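Local coordinates for protein putative NADP oxidoreductase BF3122 (PDB 3D1L) that is a putative NADP-dependent oxidoreductase, probably binding its dinucleotide cofactor in an N-terminal Rossmann-type domain, at residues A28-G33 with K53-Y58. Residues are numbered along the deposited sequence; the frame is centred on the assembly and turned at random.
Sequences ALYRKG and KVEAEY
The ring of Tyr30 is laid with one face over the backbone of Val54 and with its hydroxyl edge against the carboxylate of Glu55. Val54 CA sits 3.8 Å from the centroid of the Tyr30 ring and only 15° off the ring normal, a CH-pi contact. Lys53 O lies on this same face, 3.4 Å from Tyr30 CE2. At the edge, near the ring plane, Glu55 OE1 accepts a short hydrogen bond of 2.5 Å from Tyr30 OH. The oxygen is met from above the carboxylate, whose plane stands 83° from that of the ring. Tyrosine suits this place because its flat face can cover a main-chain turn while its polar end carries on to the exposed glutamate beyond. With CG anti to the backbone N (chi1 170°), the ring leaves the helix and reaches across to 53-55. The Glu55 chain, extended beyond CG, brings OE1 to the hydroxyl end of the ring. At the root of the ring, Val54 CG1 packs on Tyr30 CB at 3.8 Å. A compact branched side chain fits there, since buried Val54 also touches Ala26 and Ile36, and Tyr30 rests on Ile36 too. Close by, the helix ends in a Schellman motif at Gly33, whose positive phi suits glycine and whose N bonds back to Tyr30 O. The contact thus joins the C-terminal end of helix 20-31 to the turn leading from helix 44-53 into edge strand 57-59; the two helices are neighbours on one side of the parallel part of the mixed sheet, an arrangement typical of the successive beta-alpha-beta units of a Rossmann fold.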
ATOM      1  N   ALA B  28      20.950   7.547   9.278  1.00 41.97           N
ATOM      2  CA  ALA B  28      21.718   7.409   8.058  1.00 41.81           C
ATOM      3  C   ALA B  28      23.051   8.174   8.150  1.00 42.01           C
ATOM      4  O   ALA B  28      24.090   7.648   7.747  1.00 41.79           O
ATOM      5  CB  ALA B  28      20.901   7.859   6.867  1.00 41.48           C
ATOM      6  N   LEU B  29      23.023   9.391   8.705  1.00 41.82           N
ATOM      7  CA  LEU B  29      24.265  10.157   8.948  1.00 40.95           C
ATOM      8  C   LEU B  29      25.211   9.452   9.915  1.00 41.90           C
ATOM      9  O   LEU B  29      26.385   9.314   9.620  1.00 42.21           O
ATOM     10  CB  LEU B  29      23.945  11.552   9.459  1.00 40.38           C
ATOM     11  CG  LEU B  29      23.242  12.478   8.451  1.00 40.93           C
ATOM     12  CD1 LEU B  29      22.517  13.624   9.191  1.00 36.17           C
ATOM     13  CD2 LEU B  29      24.267  12.994   7.455  1.00 39.06           C
ATOM     14  N   TYR B  30      24.680   9.031  11.068  1.00 42.47           N
ATOM     15  CA  TYR B  30      25.392   8.231  12.089  1.00 42.71           C
ATOM     16  C   TYR B  30      26.031   6.933  11.547  1.00 43.36           C
ATOM     17  O   TYR B  30      27.180   6.599  11.875  1.00 43.37           O
ATOM     18  CB  TYR B  30      24.408   7.930  13.236  1.00 41.59           C
ATOM     19  CG  TYR B  30      24.857   6.939  14.258  1.00 41.40           C
ATOM     20  CD1 TYR B  30      25.796   7.288  15.229  1.00 39.12           C
ATOM     21  CD2 TYR B  30      24.322   5.651  14.283  1.00 41.40           C
ATOM     22  CE1 TYR B  30      26.199   6.391  16.179  1.00 42.09           C
ATOM     23  CE2 TYR B  30      24.717   4.739  15.232  1.00 40.85           C
ATOM     24  CZ  TYR B  30      25.655   5.108  16.181  1.00 42.11           C
ATOM     25  OH  TYR B  30      26.066   4.208  17.137  1.00 42.35           O
ATOM     26  N   ARG B  31      25.285   6.201  10.723  1.00 44.56           N
ATOM     27  CA  ARG B  31      25.794   4.977  10.104  1.00 45.33           C
ATOM     28  C   ARG B  31      26.914   5.245   9.105  1.00 45.34           C
ATOM     29  O   ARG B  31      27.801   4.398   8.915  1.00 45.62           O
ATOM     30  CB  ARG B  31      24.665   4.187   9.440  1.00 45.71           C
ATOM     31  CG  ARG B  31      23.781   3.481  10.448  1.00 48.15           C
ATOM     32  CD  ARG B  31      22.457   3.055   9.851  1.00 51.53           C
ATOM     33  NE  ARG B  31      21.656   2.381  10.877  1.00 55.11           N
ATOM     34  CZ  ARG B  31      20.325   2.325  10.899  1.00 57.09           C
ATOM     35  NH1 ARG B  31      19.600   2.921   9.951  1.00 57.21           N
ATOM     36  NH2 ARG B  31      19.713   1.679  11.888  1.00 57.37           N
ATOM     37  N   LYS B  32      26.874   6.408   8.467  1.00 45.11           N
ATOM     38  CA  LYS B  32      27.925   6.797   7.529  1.00 45.22           C
ATOM     39  C   LYS B  32      29.132   7.413   8.218  1.00 45.01           C
ATOM     40  O   LYS B  32      30.142   7.738   7.567  1.00 45.23           O
ATOM     41  CB  LYS B  32      27.386   7.720   6.440  1.00 45.06           C
ATOM     42  CG  LYS B  32      26.601   6.976   5.378  1.00 47.42           C
ATOM     43  CD  LYS B  32      27.448   5.922   4.628  1.00 49.31           C
ATOM     44  CE  LYS B  32      26.554   4.998   3.807  1.00 51.00           C
ATOM     45  NZ  LYS B  32      27.340   4.108   2.892  1.00 51.98           N
ATOM     46  N   GLY B  33      29.040   7.554   9.536  1.00 44.95           N
ATOM     47  CA  GLY B  33      30.185   7.964  10.332  1.00 44.67           C
ATOM     48  C   GLY B  33      30.193   9.428  10.697  1.00 44.86           C
ATOM     49  O   GLY B  33      31.190   9.907  11.216  1.00 44.39           O
ATOM     50  N   LYS B  53      19.942   6.506  19.889  1.00 41.47           N
ATOM     51  CA  LYS B  53      20.175   5.756  18.665  1.00 40.66           C
ATOM     52  C   LYS B  53      21.469   6.193  17.972  1.00 40.32           C
ATOM     53  O   LYS B  53      22.096   5.406  17.268  1.00 40.14           O
ATOM     54  CB  LYS B  53      18.979   5.885  17.715  1.00 41.29           C
ATOM     55  CG  LYS B  53      17.729   5.129  18.192  1.00 41.33           C
ATOM     56  CD  LYS B  53      16.473   5.637  17.483  1.00 43.77           C
ATOM     57  CE  LYS B  53      15.187   4.985  18.017  1.00 43.86           C
ATOM     58  NZ  LYS B  53      14.005   5.559  17.269  1.00 47.01           N
ATOM     59  N   VAL B  54      21.874   7.440  18.186  1.00 39.58           N
ATOM     60  CA  VAL B  54      22.945   8.034  17.397  1.00 39.53           C
ATOM     61  C   VAL B  54      24.026   8.552  18.314  1.00 39.79           C
ATOM     62  O   VAL B  54      24.844   9.414  17.918  1.00 39.53           O
ATOM     63  CB  VAL B  54      22.439   9.184  16.486  1.00 39.28           C
ATOM     64  CG1 VAL B  54      21.433   8.650  15.438  1.00 40.82           C
ATOM     65  CG2 VAL B  54      21.818  10.309  17.318  1.00 39.58           C
ATOM     66  N   GLU B  55      24.007   8.013  19.536  1.00 39.72           N
ATOM     67  CA  GLU B  55      24.971   8.313  20.594  1.00 39.99           C
ATOM     68  C   GLU B  55      25.213   9.793  20.807  1.00 40.08           C
ATOM     69  O   GLU B  55      26.359  10.215  20.843  1.00 40.83           O
ATOM     70  CB  GLU B  55      26.306   7.570  20.337  1.00 39.91           C
ATOM     71  CG  GLU B  55      26.134   6.060  20.398  1.00 38.37           C
ATOM     72  CD  GLU B  55      27.386   5.308  20.061  1.00 40.45           C
ATOM     73  OE1 GLU B  55      27.675   5.114  18.851  1.00 39.98           O
ATOM     74  OE2 GLU B  55      28.070   4.877  21.013  1.00 41.19           O
ATOM     75  N   ALA B  56      24.135  10.556  20.981  1.00 40.85           N
ATOM     76  CA  ALA B  56      24.178  12.031  21.075  1.00 41.24           C
ATOM     77  C   ALA B  56      23.684  12.508  22.413  1.00 41.40           C
ATOM     78  O   ALA B  56      22.945  11.787  23.076  1.00 42.11           O
ATOM     79  CB  ALA B  56      23.272  12.647  19.987  1.00 40.75           C
ATOM     80  N   GLU B  57      24.045  13.740  22.780  1.00 41.77           N
ATOM     81  CA  GLU B  57      23.422  14.456  23.908  1.00 42.88           C
ATOM     82  C   GLU B  57      22.040  14.897  23.471  1.00 42.14           C
ATOM     83  O   GLU B  57      21.746  14.888  22.287  1.00 42.22           O
ATOM     84  CB  GLU B  57      24.220  15.717  24.279  1.00 42.85           C
ATOM     85  CG  GLU B  57      25.645  15.476  24.744  1.00 44.22           C
ATOM     86  CD  GLU B  57      26.270  16.719  25.378  1.00 46.89           C
ATOM     87  OE1 GLU B  57      25.883  17.865  25.014  1.00 52.45           O
ATOM     88  OE2 GLU B  57      27.148  16.555  26.256  1.00 51.81           O
ATOM     89  N   TYR B  58      21.167  15.263  24.410  1.00 41.52           N
ATOM     90  CA  TYR B  58      19.905  15.871  24.003  1.00 41.03           C
ATOM     91  C   TYR B  58      19.474  16.983  24.922  1.00 41.35           C
ATOM     92  O   TYR B  58      19.892  17.062  26.078  1.00 40.99           O
ATOM     93  CB  TYR B  58      18.773  14.834  23.848  1.00 40.18           C
ATOM     94  CG  TYR B  58      18.176  14.344  25.146  1.00 39.87           C
ATOM     95  CD1 TYR B  58      17.118  15.029  25.761  1.00 39.09           C
ATOM     96  CD2 TYR B  58      18.651  13.195  25.747  1.00 38.43           C
ATOM     97  CE1 TYR B  58      16.563  14.582  26.927  1.00 38.20           C
ATOM     98  CE2 TYR B  58      18.106  12.731  26.946  1.00 39.89           C
ATOM     99  CZ  TYR B  58      17.065  13.426  27.527  1.00 40.15           C
ATOM    100  OH  TYR B  58      16.520  12.958  28.698  1.00 38.56           O
TER